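Local coordinates for invasion-associated protein (Mycobacterium tuberculosis, PDB 4LJ1) that probably helps stabilise the mycobacterial cell wall by binding peptidoglycan through an NlpC/p60 domain adapted to a non-catalytic role, and may be associated with cell invasion, at residues A[73-78]-A[128-133]; A[10-15]-A[98-103]; A[14-19]-A[114-119]; A[21-26]-A[108-113]. All blocks are in the same frame, centred on the assembly; numbering follows the deposited sequence. Where two conformers were deposited one is given.

Contact 1. Residues A[73-78]-A[128-133]; sequences VGQKVL and LVRVLG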
loop_
_atom_site.group_PDB
_atom_site.type_symbol
_atom_site.label_atom_id
_atom_site.label_comp_id
_atom_site.label_asym_id
_atom_site.label_seq_id
_atom_site.Cartn_x
_atom_site.Cartn_y
_atom_site.Cartn_z
ATOM N N VAL A 73 -3.572 6.560 -11.753
ATOM C CA VAL A 73 -3.810 5.546 -12.796
ATOM C C VAL A 73 -4.763 4.427 -12.376
ATOM O O VAL A 73 -5.261 3.686 -13.235
ATOM C CB VAL A 73 -2.483 4.933 -13.311
ATOM C CG1 VAL A 73 -1.534 6.009 -13.866
ATOM C CG2 VAL A 73 -1.820 4.069 -12.250
ATOM N N GLY A 74 -5.020 4.284 -11.077
ATOM C CA GLY A 74 -5.753 3.128 -10.557
ATOM C C GLY A 74 -7.270 3.211 -10.750
ATOM O O GLY A 74 -7.857 4.303 -10.786
ATOM N N GLN A 75 -7.913 2.042 -10.844
ATOM C CA GLN A 75 -9.398 1.908 -10.857
ATOM C C GLN A 75 -9.930 2.386 -9.522
ATOM O O GLN A 75 -9.567 1.859 -8.483
ATOM C CB GLN A 75 -9.859 0.441 -11.044
ATOM C CG GLN A 75 -11.386 0.275 -11.058
ATOM C CD GLN A 75 -11.923 -1.140 -10.826
ATOM O OE1 GLN A 75 -13.040 -1.329 -10.310
ATOM N NE2 GLN A 75 -11.161 -2.129 -11.235
ATOM N N LYS A 76 -10.793 3.382 -9.556
ATOM C CA LYS A 76 -11.313 4.000 -8.344
ATOM C C LYS A 76 -12.496 3.234 -7.788
ATOM O O LYS A 76 -13.404 2.869 -8.531
ATOM C CB LYS A 76 -11.734 5.447 -8.617
ATOM C CG LYS A 76 -10.659 6.309 -9.260
ATOM C CD LYS A 76 -9.426 6.428 -8.376
ATOM C CE LYS A 76 -8.431 7.443 -8.926
ATOM N NZ LYS A 76 -7.859 7.086 -10.261
ATOM N N VAL A 77 -12.496 3.039 -6.482
ATOM C CA VAL A 77 -13.499 2.272 -5.738
ATOM C C VAL A 77 -13.997 3.145 -4.570
ATOM O O VAL A 77 -13.204 3.660 -3.784
ATOM C CB VAL A 77 -12.771 1.044 -5.081
ATOM C CG1 VAL A 77 -13.656 0.294 -4.079
ATOM C CG2 VAL A 77 -12.214 0.116 -6.164
ATOM N N LEU A 78 -15.299 3.304 -4.419
ATOM C CA LEU A 78 -15.858 3.986 -3.257
ATOM C C LEU A 78 -15.678 3.150 -1.999
ATOM O O LEU A 78 -15.704 1.928 -2.070
ATOM C CB LEU A 78 -17.350 4.299 -3.474
ATOM C CG LEU A 78 -17.623 5.372 -4.537
ATOM C CD1 LEU A 78 -19.038 5.254 -5.088
ATOM C CD2 LEU A 78 -17.353 6.757 -3.962
ATOM N N LEU A 128 -10.602 4.465 -2.886
ATOM C CA LEU A 128 -9.566 3.446 -2.878
ATOM C C LEU A 128 -9.221 3.113 -4.326
ATOM O O LEU A 128 -9.952 3.493 -5.263
ATOM C CB LEU A 128 -10.026 2.200 -2.120
ATOM C CG LEU A 128 -10.229 2.290 -0.597
ATOM C CD1 LEU A 128 -11.556 2.981 -0.265
ATOM C CD2 LEU A 128 -10.144 0.912 0.059
ATOM N N VAL A 129 -8.146 2.349 -4.510
ATOM C CA VAL A 129 -7.802 1.840 -5.834
ATOM C C VAL A 129 -7.837 0.329 -5.817
ATOM O O VAL A 129 -7.272 -0.311 -4.937
ATOM C CB VAL A 129 -6.414 2.311 -6.295
ATOM C CG1 VAL A 129 -5.859 1.452 -7.441
ATOM C CG2 VAL A 129 -6.481 3.784 -6.659
ATOM N N ARG A 130 -8.479 -0.253 -6.825
ATOM C CA ARG A 130 -8.445 -1.678 -7.050
ATOM C C ARG A 130 -7.423 -1.997 -8.125
ATOM O O ARG A 130 -7.544 -1.576 -9.264
ATOM C CB ARG A 130 -9.803 -2.211 -7.477
ATOM C CG ARG A 130 -9.797 -3.738 -7.580
ATOM C CD ARG A 130 -11.135 -4.354 -7.313
ATOM N NE ARG A 130 -11.661 -3.915 -6.045
ATOM C CZ ARG A 130 -12.943 -3.720 -5.793
ATOM N NH1 ARG A 130 -13.884 -3.995 -6.699
ATOM N NH2 ARG A 130 -13.281 -3.288 -4.594
ATOM N N VAL A 131 -6.423 -2.771 -7.758
ATOM C CA VAL A 131 -5.315 -3.080 -8.618
ATOM C C VAL A 131 -5.617 -4.292 -9.495
ATOM O O VAL A 131 -5.343 -4.284 -10.691
ATOM C CB VAL A 131 -4.075 -3.359 -7.741
ATOM C CG1 VAL A 131 -2.883 -3.744 -8.580
ATOM C CG2 VAL A 131 -3.763 -2.144 -6.882
ATOM N N LEU A 132 -6.207 -5.320 -8.901
ATOM C CA LEU A 132 -6.432 -6.573 -9.619
ATOM C C LEU A 132 -7.756 -6.590 -10.358
ATOM O O LEU A 132 -8.772 -6.136 -9.835
ATOM C CB LEU A 132 -6.358 -7.744 -8.651
ATOM C CG LEU A 132 -4.964 -7.916 -8.049
ATOM C CD1 LEU A 132 -4.958 -8.949 -6.933
ATOM C CD2 LEU A 132 -3.958 -8.280 -9.122
ATOM N N GLY A 133 -7.724 -7.126 -11.578
ATOM C CA GLY A 133 -8.911 -7.250 -12.409
ATOM C C GLY A 133 -9.099 -6.022 -13.270
ATOM O O GLY A 133 -9.416 -6.140 -14.450
HETATM O O HOH W 1 -6.170 -0.178 -11.160
HETATM O O HOH W 2 -14.102 -4.081 -9.769
HETATM O O HOH W 3 -8.228 -3.106 -12.009
#
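Val77 packs its branched end over one face of the Arg130 guanidinium, CG2 lying above the plane toward the rim while CG1 comes within 3.6 Å of Arg130 NH2. The two side chains cross at about a right angle, and Val77 CG2 also touches Arg130 CB at 3.6 Å. A bend at chi3 (-54°) turns the arginine head toward the valine. Its polar atoms look beyond the pair: NE forms a salt bridge with Asp86 and NH2 bonds to Gln81 O. On the same face of the sheet Gln75 runs alongside Arg130, pointing the same way, with amide and guanidinium planes 73° apart; one water links Gln75 OE1 to Arg130 NH1.

Beneath these side chains strands 75-77 and 128-130 form a short antiparallel sheet. Val77 and Leu128 are a hydrogen-bonded pair, Val77 N to Leu128 O and Leu128 N to Val77 O, and Arg130 N bonds to Gln75 O at 2.9 Å. The return path from Gln75 N to Arg130 O runs through a water, whose oxygen accepts a hydrogen bond from Gln75 N (2.8 Å) and donates one to Arg130 O (2.7 Å). On the opposite face Val129 CG1 presses on Gly74 CA at 3.5 Å, and Lys76 NZ turns back to Gly74 O and Tyr71 O at the end of helix 67-73. Val77 and Leu128 thus bond directly in both directions, whereas around Gln75 water is part of the pairing itself.

Contact 2. Residues A[10-15]-A[98-103]; sequences VVIARG and VALYLG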
loop_
_atom_site.group_PDB
_atom_site.type_symbol
_atom_site.label_atom_id
_atom_site.label_comp_id
_atom_site.label_asym_id
_atom_site.label_seq_id
_atom_site.Cartn_x
_atom_site.Cartn_y
_atom_site.Cartn_z
ATOM N N VAL A 10 -2.025 -13.919 -1.662
ATOM C CA VAL A 10 -0.565 -13.914 -1.799
ATOM C C VAL A 10 -0.016 -12.514 -1.518
ATOM O O VAL A 10 0.959 -12.354 -0.796
ATOM C CB VAL A 10 -0.114 -14.407 -3.208
ATOM C CG1 VAL A 10 1.363 -14.143 -3.438
ATOM C CG2 VAL A 10 -0.447 -15.894 -3.396
ATOM N N VAL A 11 -0.623 -11.501 -2.113
ATOM C CA VAL A 11 -0.190 -10.119 -1.923
ATOM C C VAL A 11 -0.272 -9.727 -0.449
ATOM O O VAL A 11 0.658 -9.147 0.135
ATOM C CB VAL A 11 -1.048 -9.202 -2.804
ATOM C CG1 VAL A 11 -0.834 -7.734 -2.462
ATOM C CG2 VAL A 11 -0.741 -9.461 -4.265
ATOM N N ILE A 12 -1.390 -10.070 0.176
ATOM C CA ILE A 12 -1.556 -9.751 1.580
ATOM C C ILE A 12 -0.550 -10.485 2.463
ATOM O O ILE A 12 0.028 -9.895 3.386
ATOM C CB ILE A 12 -3.016 -9.992 2.041
ATOM C CG1 ILE A 12 -3.945 -8.910 1.463
ATOM C CG2 ILE A 12 -3.108 -9.994 3.571
ATOM C CD1 ILE A 12 -5.426 -9.165 1.622
ATOM N N ALA A 13 -0.340 -11.773 2.203
ATOM C CA ALA A 13 0.628 -12.529 2.985
ATOM C C ALA A 13 2.027 -11.932 2.838
ATOM O O ALA A 13 2.770 -11.861 3.796
ATOM C CB ALA A 13 0.642 -13.980 2.552
ATOM N N ARG A 14 2.392 -11.488 1.642
ATOM C CA ARG A 14 3.705 -10.840 1.456
ATOM C C ARG A 14 3.813 -9.576 2.295
ATOM O O ARG A 14 4.814 -9.360 2.967
ATOM C CB ARG A 14 3.938 -10.489 0.013
ATOM C CG ARG A 14 4.282 -11.687 -0.840
ATOM C CD ARG A 14 4.214 -11.365 -2.321
ATOM N NE ARG A 14 5.254 -10.431 -2.730
ATOM C CZ ARG A 14 6.466 -10.758 -3.186
ATOM N NH1 ARG A 14 6.844 -12.020 -3.335
ATOM N NH2 ARG A 14 7.290 -9.805 -3.534
ATOM N N GLY A 15 2.788 -8.729 2.268
ATOM C CA GLY A 15 2.794 -7.556 3.135
ATOM C C GLY A 15 2.925 -7.890 4.613
ATOM O O GLY A 15 3.749 -7.323 5.329
ATOM N N VAL A 98 0.106 5.825 1.065
ATOM C CA VAL A 98 -0.673 4.671 0.621
ATOM C C VAL A 98 -0.592 3.575 1.658
ATOM O O VAL A 98 0.445 3.451 2.337
ATOM C CB VAL A 98 -0.198 4.202 -0.787
ATOM C CG1 VAL A 98 1.281 3.769 -0.780
ATOM C CG2 VAL A 98 -1.095 3.108 -1.351
ATOM N N ALA A 99 -1.648 2.774 1.766
ATOM C CA ALA A 99 -1.722 1.640 2.671
ATOM C C ALA A 99 -2.503 0.531 1.986
ATOM O O ALA A 99 -3.214 0.784 1.026
ATOM C CB ALA A 99 -2.380 2.038 3.991
ATOM N N LEU A 100 -2.358 -0.692 2.479
ATOM C CA LEU A 100 -3.011 -1.856 1.889
ATOM C C LEU A 100 -4.228 -2.237 2.742
ATOM O O LEU A 100 -4.096 -2.556 3.929
ATOM C CB LEU A 100 -2.027 -3.021 1.847
ATOM C CG LEU A 100 -2.501 -4.342 1.220
ATOM C CD1 LEU A 100 -2.849 -4.172 -0.258
ATOM C CD2 LEU A 100 -1.470 -5.430 1.412
ATOM N N TYR A 101 -5.433 -2.202 2.156
ATOM C CA TYR A 101 -6.623 -2.592 2.898
ATOM C C TYR A 101 -6.656 -4.098 3.093
ATOM O O TYR A 101 -6.473 -4.853 2.146
ATOM C CB TYR A 101 -7.893 -2.118 2.177
ATOM C CG TYR A 101 -9.169 -2.309 2.991
ATOM C CD1 TYR A 101 -9.217 -1.958 4.330
ATOM C CD2 TYR A 101 -10.307 -2.861 2.438
ATOM C CE1 TYR A 101 -10.346 -2.145 5.087
ATOM C CE2 TYR A 101 -11.462 -3.019 3.195
ATOM C CZ TYR A 101 -11.474 -2.674 4.529
ATOM O OH TYR A 101 -12.597 -2.848 5.335
ATOM N N LEU A 102 -6.920 -4.526 4.326
ATOM C CA LEU A 102 -6.927 -5.946 4.678
ATOM C C LEU A 102 -8.321 -6.519 4.854
ATOM O O LEU A 102 -8.456 -7.719 5.102
ATOM C CB LEU A 102 -6.151 -6.164 5.975
ATOM C CG LEU A 102 -4.693 -5.718 5.972
ATOM C CD1 LEU A 102 -4.088 -5.800 7.354
ATOM C CD2 LEU A 102 -3.872 -6.534 4.970
ATOM N N GLY A 103 -9.339 -5.676 4.706
ATOM C CA GLY A 103 -10.698 -6.036 5.047
ATOM C C GLY A 103 -10.973 -5.810 6.521
ATOM O O GLY A 103 -10.058 -5.609 7.337
#
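Val11 O accepts the helical hydrogen bond of Gly15 N at 3.0 Å, with Leu100 CD2 4.5 Å away from the same Val11 O. This is helix-on-sheet packing, helix 5-16 lying against the four-stranded antiparallel sheet of the NlpC/p60 fold. The local axes of helix 10-15 and strand 98-103 approach to 10.0 Å at 117°, leaving room for one layer of aliphatic side chains between the backbones.

Ile12 carries the largest share of that layer, and its branches divide the work. CG2, anti to the backbone N (chi1 -72° for CG1), meets Leu102 CD2 at 3.8 Å; the two side chains cross at a slant. CG1 takes the other leucine, reaching Leu100 CD2 at 4.3 Å. Strand alternation would normally keep residues 100 and 102 on one face, and here both leucines do meet the helix, Leu100 with its bond to CB directed toward it and Leu102 coming in with the end of its side chain. Tyr101 between them points away; on that far side its ring has Gly103 N over its centre, and its hydroxyl bonds to Gly105 N.

Helix 48-57 adds to the layer: Ile52 packs on Leu100 and Val98, while Ala55 meets Val11. Across the interface itself the chemistry is wholly dispersive, methyl and methylene groups with Val11 O and Tyr101 O at the margin. The extended arm of Ile12 (chi2 169°) ends with CD1 4.5 Å from Tyr101 O.

Contact 3. Residues A[14-19]-A[114-119]; sequences RGLSQR and VQVSPV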
loop_
_atom_site.group_PDB
_atom_site.type_symbol
_atom_site.label_atom_id
_atom_site.label_comp_id
_atom_site.label_asym_id
_atom_site.label_seq_id
_atom_site.Cartn_x
_atom_site.Cartn_y
_atom_site.Cartn_z
ATOM N N ARG A 14 2.392 -11.488 1.642
ATOM C CA ARG A 14 3.705 -10.840 1.456
ATOM C C ARG A 14 3.813 -9.576 2.295
ATOM O O ARG A 14 4.814 -9.360 2.967
ATOM C CB ARG A 14 3.938 -10.489 0.013
ATOM C CG ARG A 14 4.282 -11.687 -0.840
ATOM C CD ARG A 14 4.214 -11.365 -2.321
ATOM N NE ARG A 14 5.254 -10.431 -2.730
ATOM C CZ ARG A 14 6.466 -10.758 -3.186
ATOM N NH1 ARG A 14 6.844 -12.020 -3.335
ATOM N NH2 ARG A 14 7.290 -9.805 -3.534
ATOM N N GLY A 15 2.788 -8.729 2.268
ATOM C CA GLY A 15 2.794 -7.556 3.135
ATOM C C GLY A 15 2.925 -7.890 4.613
ATOM O O GLY A 15 3.749 -7.323 5.329
ATOM N N LEU A 16 2.063 -8.802 5.075
ATOM C CA LEU A 16 2.060 -9.195 6.480
ATOM C C LEU A 16 3.390 -9.802 6.944
ATOM O O LEU A 16 3.765 -9.650 8.094
ATOM C CB LEU A 16 0.912 -10.165 6.776
ATOM C CG LEU A 16 -0.505 -9.579 6.736
ATOM C CD1 LEU A 16 -1.520 -10.707 6.897
ATOM C CD2 LEU A 16 -0.695 -8.520 7.817
ATOM N N SER A 17 4.114 -10.469 6.048
ATOM C CA SER A 17 5.413 -11.025 6.401
ATOM C C SER A 17 6.442 -9.972 6.794
ATOM O O SER A 17 7.472 -10.303 7.363
ATOM C CB SER A 17 5.972 -11.859 5.244
ATOM O OG SER A 17 6.457 -11.068 4.162
ATOM N N GLN A 18 6.192 -8.712 6.466
ATOM C CA GLN A 18 7.113 -7.608 6.744
ATOM C C GLN A 18 6.746 -6.818 8.001
ATOM O O GLN A 18 7.378 -5.817 8.279
ATOM C CB GLN A 18 7.198 -6.669 5.532
ATOM C CG GLN A 18 7.573 -7.391 4.250
ATOM C CD GLN A 18 8.915 -8.097 4.388
ATOM O OE1 GLN A 18 9.926 -7.469 4.695
ATOM N NE2 GLN A 18 8.905 -9.427 4.255
ATOM N N ARG A 19 5.760 -7.274 8.769
ATOM C CA ARG A 19 5.410 -6.594 10.005
ATOM C C ARG A 19 6.635 -6.448 10.902
ATOM O O ARG A 19 7.427 -7.384 11.043
ATOM C CB ARG A 19 4.325 -7.359 10.765
ATOM C CG ARG A 19 2.934 -7.131 10.184
ATOM C CD ARG A 19 1.893 -8.000 10.830
ATOM N NE ARG A 19 1.992 -9.384 10.382
ATOM C CZ ARG A 19 1.169 -10.338 10.787
ATOM N NH1 ARG A 19 1.294 -11.577 10.328
ATOM N NH2 ARG A 19 0.196 -10.073 11.650
ATOM N N VAL A 114 6.402 -1.308 9.848
ATOM C CA VAL A 114 5.302 -1.904 9.126
ATOM C C VAL A 114 4.348 -2.542 10.142
ATOM O O VAL A 114 4.773 -3.297 11.037
ATOM C CB VAL A 114 5.819 -3.018 8.174
ATOM C CG1 VAL A 114 4.648 -3.727 7.504
ATOM C CG2 VAL A 114 6.771 -2.440 7.110
ATOM N N GLN A 115 3.061 -2.221 10.054
ATOM C CA GLN A 115 2.109 -2.616 11.089
ATOM C C GLN A 115 0.689 -2.627 10.591
ATOM O O GLN A 115 0.343 -1.891 9.673
ATOM C CB GLN A 115 2.215 -1.691 12.298
ATOM C CG GLN A 115 1.796 -0.264 11.975
ATOM C CD GLN A 115 2.297 0.760 12.965
ATOM O OE1 GLN A 115 3.075 0.456 13.866
ATOM N NE2 GLN A 115 1.828 1.985 12.814
ATOM N N VAL A 116 -0.148 -3.462 11.212
ATOM C CA VAL A 116 -1.579 -3.464 10.987
ATOM C C VAL A 116 -2.204 -2.455 11.946
ATOM O O VAL A 116 -1.877 -2.412 13.128
ATOM C CB VAL A 116 -2.175 -4.863 11.221
ATOM C CG1 VAL A 116 -3.691 -4.835 11.111
ATOM C CG2 VAL A 116 -1.569 -5.895 10.265
ATOM N N SER A 117 -3.118 -1.642 11.429
ATOM C CA SER A 117 -3.799 -0.591 12.205
ATOM C C SER A 117 -5.225 -0.450 11.706
ATOM O O SER A 117 -5.478 -0.674 10.540
ATOM C CB SER A 117 -3.163 0.771 11.958
ATOM O OG SER A 117 -1.772 0.798 12.143
ATOM N N PRO A 118 -6.167 0.002 12.538
ATOM C CA PRO A 118 -7.493 0.308 12.004
ATOM C C PRO A 118 -7.402 1.412 10.953
ATOM O O PRO A 118 -6.592 2.326 11.075
ATOM C CB PRO A 118 -8.256 0.783 13.246
ATOM C CG PRO A 118 -7.578 0.115 14.385
ATOM C CD PRO A 118 -6.138 0.042 14.006
ATOM N N VAL A 119 -8.236 1.324 9.924
ATOM C CA VAL A 119 -8.295 2.372 8.927
ATOM C C VAL A 119 -8.654 3.707 9.591
ATOM O O VAL A 119 -9.538 3.749 10.479
ATOM C CB VAL A 119 -9.330 2.042 7.847
ATOM C CG1 VAL A 119 -9.506 3.206 6.879
ATOM C CG2 VAL A 119 -8.961 0.758 7.121
#
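Val114 seats its whole branched end around the carbonyl oxygen of Gln18: that oxygen lies 3.2 Å from Val114 CB, 3.5 Å from CG1 and 3.6 Å from CG2. Arg19, next in the chain, places its CA 3.5 Å from Val114 O, a weak CH...O contact where the two backbones run closest. Its side chain then runs alongside Val116, pointing the same way, and its aliphatic part touches, CD to Val116 CG2 at 4.1 Å. Leu16 reaches that same methyl with CD2 at 3.7 Å, crossing Val116 at a slant and also lying over one face of the Arg19 guanidinium.

What fixes the arginine is Leu16 O. Arg19 N and Arg19 NE both donate to it, from opposite faces of its carbonyl plane; the NE bond measures 2.9 Å and runs in the guanidinium plane. The bend at chi3 (-75°) brings NE round to it, so the head folds over the type I turn from Leu16 to Arg19. In this NlpC/p60 domain the chain leaving helix 5-16 packs this way on strand 114-118, an outer strand of the antiparallel sheet.

Contact 4. Residues A[21-26]-A[108-113]; sequences VPFSWA and LEVGDV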
loop_
_atom_site.group_PDB
_atom_site.type_symbol
_atom_site.label_atom_id
_atom_site.label_comp_id
_atom_site.label_asym_id
_atom_site.label_seq_id
_atom_site.Cartn_x
_atom_site.Cartn_y
_atom_site.Cartn_z
ATOM N N VAL A 21 9.211 -4.479 10.315
ATOM C CA VAL A 21 10.336 -3.880 9.606
ATOM C C VAL A 21 10.281 -2.370 9.782
ATOM O O VAL A 21 9.212 -1.782 9.646
ATOM C CB VAL A 21 10.320 -4.291 8.114
ATOM C CG1 VAL A 21 11.327 -3.480 7.319
ATOM C CG2 VAL A 21 10.578 -5.792 7.943
ATOM N N PRO A 22 11.408 -1.719 10.110
ATOM C CA PRO A 22 11.362 -0.264 10.332
ATOM C C PRO A 22 11.048 0.570 9.110
ATOM O O PRO A 22 11.358 0.206 7.983
ATOM C CB PRO A 22 12.774 0.076 10.850
ATOM C CG PRO A 22 13.442 -1.188 11.110
ATOM C CD PRO A 22 12.733 -2.291 10.418
ATOM N N PHE A 23 10.474 1.742 9.381
ATOM C CA PHE A 23 10.432 2.794 8.388
ATOM C C PHE A 23 11.851 3.175 7.955
ATOM O O PHE A 23 12.755 3.319 8.792
ATOM C CB PHE A 23 9.728 4.036 8.959
ATOM C CG PHE A 23 9.736 5.202 8.010
ATOM C CD1 PHE A 23 8.875 5.237 6.927
ATOM C CD2 PHE A 23 10.686 6.199 8.119
ATOM C CE1 PHE A 23 8.911 6.297 6.015
ATOM C CE2 PHE A 23 10.722 7.246 7.213
ATOM C CZ PHE A 23 9.844 7.282 6.159
ATOM N N SER A 24 12.021 3.407 6.662
ATOM C CA SER A 24 13.247 3.981 6.136
ATOM C C SER A 24 12.858 4.839 4.942
ATOM O O SER A 24 12.236 4.371 3.997
ATOM C CB SER A 24 14.221 2.879 5.695
ATOM O OG SER A 24 15.438 3.485 5.289
ATOM N N TRP A 25 13.257 6.110 4.981
ATOM C CA TRP A 25 12.957 7.046 3.899
ATOM C C TRP A 25 13.436 6.503 2.582
ATOM O O TRP A 25 14.601 6.176 2.464
ATOM C CB TRP A 25 13.666 8.382 4.165
ATOM C CG TRP A 25 13.462 9.375 3.066
ATOM C CD1 TRP A 25 14.252 9.582 1.941
ATOM C CD2 TRP A 25 12.325 10.274 2.915
ATOM N NE1 TRP A 25 13.703 10.550 1.142
ATOM C CE2 TRP A 25 12.542 11.007 1.675
ATOM C CE3 TRP A 25 11.205 10.561 3.681
ATOM C CZ2 TRP A 25 11.660 11.974 1.233
ATOM C CZ3 TRP A 25 10.317 11.540 3.224
ATOM C CH2 TRP A 25 10.542 12.228 2.029
ATOM N N ALA A 26 12.555 6.392 1.586
ATOM C CA ALA A 26 12.887 5.877 0.253
ATOM C C ALA A 26 13.382 4.433 0.289
ATOM O O ALA A 26 14.062 3.994 -0.629
ATOM C CB ALA A 26 13.864 6.797 -0.497
ATOM N N LEU A 108 -2.721 -2.373 6.374
ATOM C CA LEU A 108 -1.289 -2.548 6.567
ATOM C C LEU A 108 -0.620 -1.249 6.096
ATOM O O LEU A 108 -0.776 -0.855 4.946
ATOM C CB LEU A 108 -0.786 -3.740 5.744
ATOM C CG LEU A 108 0.680 -4.092 5.951
ATOM C CD1 LEU A 108 0.935 -4.656 7.333
ATOM C CD2 LEU A 108 1.163 -5.053 4.864
ATOM N N GLU A 109 0.098 -0.609 7.013
ATOM C CA GLU A 109 0.732 0.660 6.768
ATOM C C GLU A 109 2.169 0.652 7.250
ATOM O O GLU A 109 2.613 -0.279 7.915
ATOM C CB GLU A 109 -0.030 1.786 7.479
ATOM C CG GLU A 109 0.019 1.662 8.985
ATOM C CD GLU A 109 -0.463 2.896 9.685
ATOM O OE1 GLU A 109 -0.630 3.945 9.026
ATOM O OE2 GLU A 109 -0.574 2.844 10.905
ATOM N N VAL A 110 2.896 1.712 6.941
ATOM C CA VAL A 110 4.199 1.939 7.548
ATOM C C VAL A 110 4.075 3.128 8.477
ATOM O O VAL A 110 3.851 4.246 8.035
ATOM C CB VAL A 110 5.321 2.157 6.516
ATOM C CG1 VAL A 110 6.661 2.198 7.236
ATOM C CG2 VAL A 110 5.315 1.061 5.469
ATOM N N GLY A 111 4.148 2.853 9.775
ATOM C CA GLY A 111 4.297 3.878 10.808
ATOM C C GLY A 111 5.761 3.984 11.159
ATOM O O GLY A 111 6.585 4.133 10.278
ATOM N N ASP A 112 6.113 3.864 12.435
ATOM C CA ASP A 112 7.525 3.704 12.775
ATOM C C ASP A 112 8.075 2.353 12.279
ATOM O O ASP A 112 9.273 2.218 12.027
ATOM C CB ASP A 112 7.759 3.799 14.280
ATOM C CG ASP A 112 7.480 5.177 14.830
ATOM O OD1 ASP A 112 7.469 6.152 14.053
ATOM O OD2 ASP A 112 7.274 5.281 16.048
ATOM N N VAL A 113 7.178 1.372 12.169
ATOM C CA VAL A 113 7.419 0.059 11.579
ATOM C C VAL A 113 6.226 -0.305 10.696
ATOM O O VAL A 113 5.143 0.295 10.795
ATOM C CB VAL A 113 7.645 -1.039 12.677
ATOM C CG1 VAL A 113 8.859 -0.707 13.526
ATOM C CG2 VAL A 113 6.405 -1.262 13.540
#
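The Phe23 ring meets Val110 at its edge: Val110 CG1 lies in the ring plane, 3.8 Å from Phe23 CD1, and the two side chains cross at about a right angle. Gly111 O approaches obliquely and is closer to the root of the side chain, 3.4 Å from Phe23 CB. With CG anti to the backbone N (chi1 176°), the ring swings out from the loop beside the end of strand 106-110, while Val110 is backed by Leu51 of helix 48-57.

The polar contact is made by the backbone of the same residue. Phe23 N donates to Asp112 O at 2.9 Å in a nearly straight bond (179° at the hydrogen), although the donor stands 47° out of the carbonyl plane and therefore misses the usual lone-pair directions. Together with the bond from Val114 N to Val21 O, it makes Pro22 and Val113 a single backbone bridge. Val113 CA lies 3.2 Å from Val21 O, a bent CH...O contact. Val113 CG1 settles 4.1 Å from Pro22 CA. The turn that offers these groups is itself tied across by Gly111 N to Val113 O at 2.9 Å.

Beyond the contact Ser24 OG bonds to Thr43 O. The whole is a surface contact in which the loop following helix 5-16 is laced, in extended form, to the tip of the beta hairpin formed by strands 106-110 and 114-118 of the NlpC/p60 sheet.

Contact 2 lies on one face of the four-stranded sheet, contact 3 at its edge strand and contact 4 at the hairpin tip; contact 1 is a separate two-stranded pairing, about 20 and 23 Å centre to centre from contacts 3 and 4. Contacts 2 and 3 share helix 5-16 and touch through Leu102 and Val116. Contact 4 continues from contact 3, with Val114 N 2.9 Å from Val21 O. Contact 2, nearest the chain centre, is purely aliphatic; contact 3 adds carbonyl and arginine groups at the sheet edge; contact 4, on the surface, depends on a backbone hydrogen bond. Contact 1, partly buried, combines regular strand bonds with bridging waters.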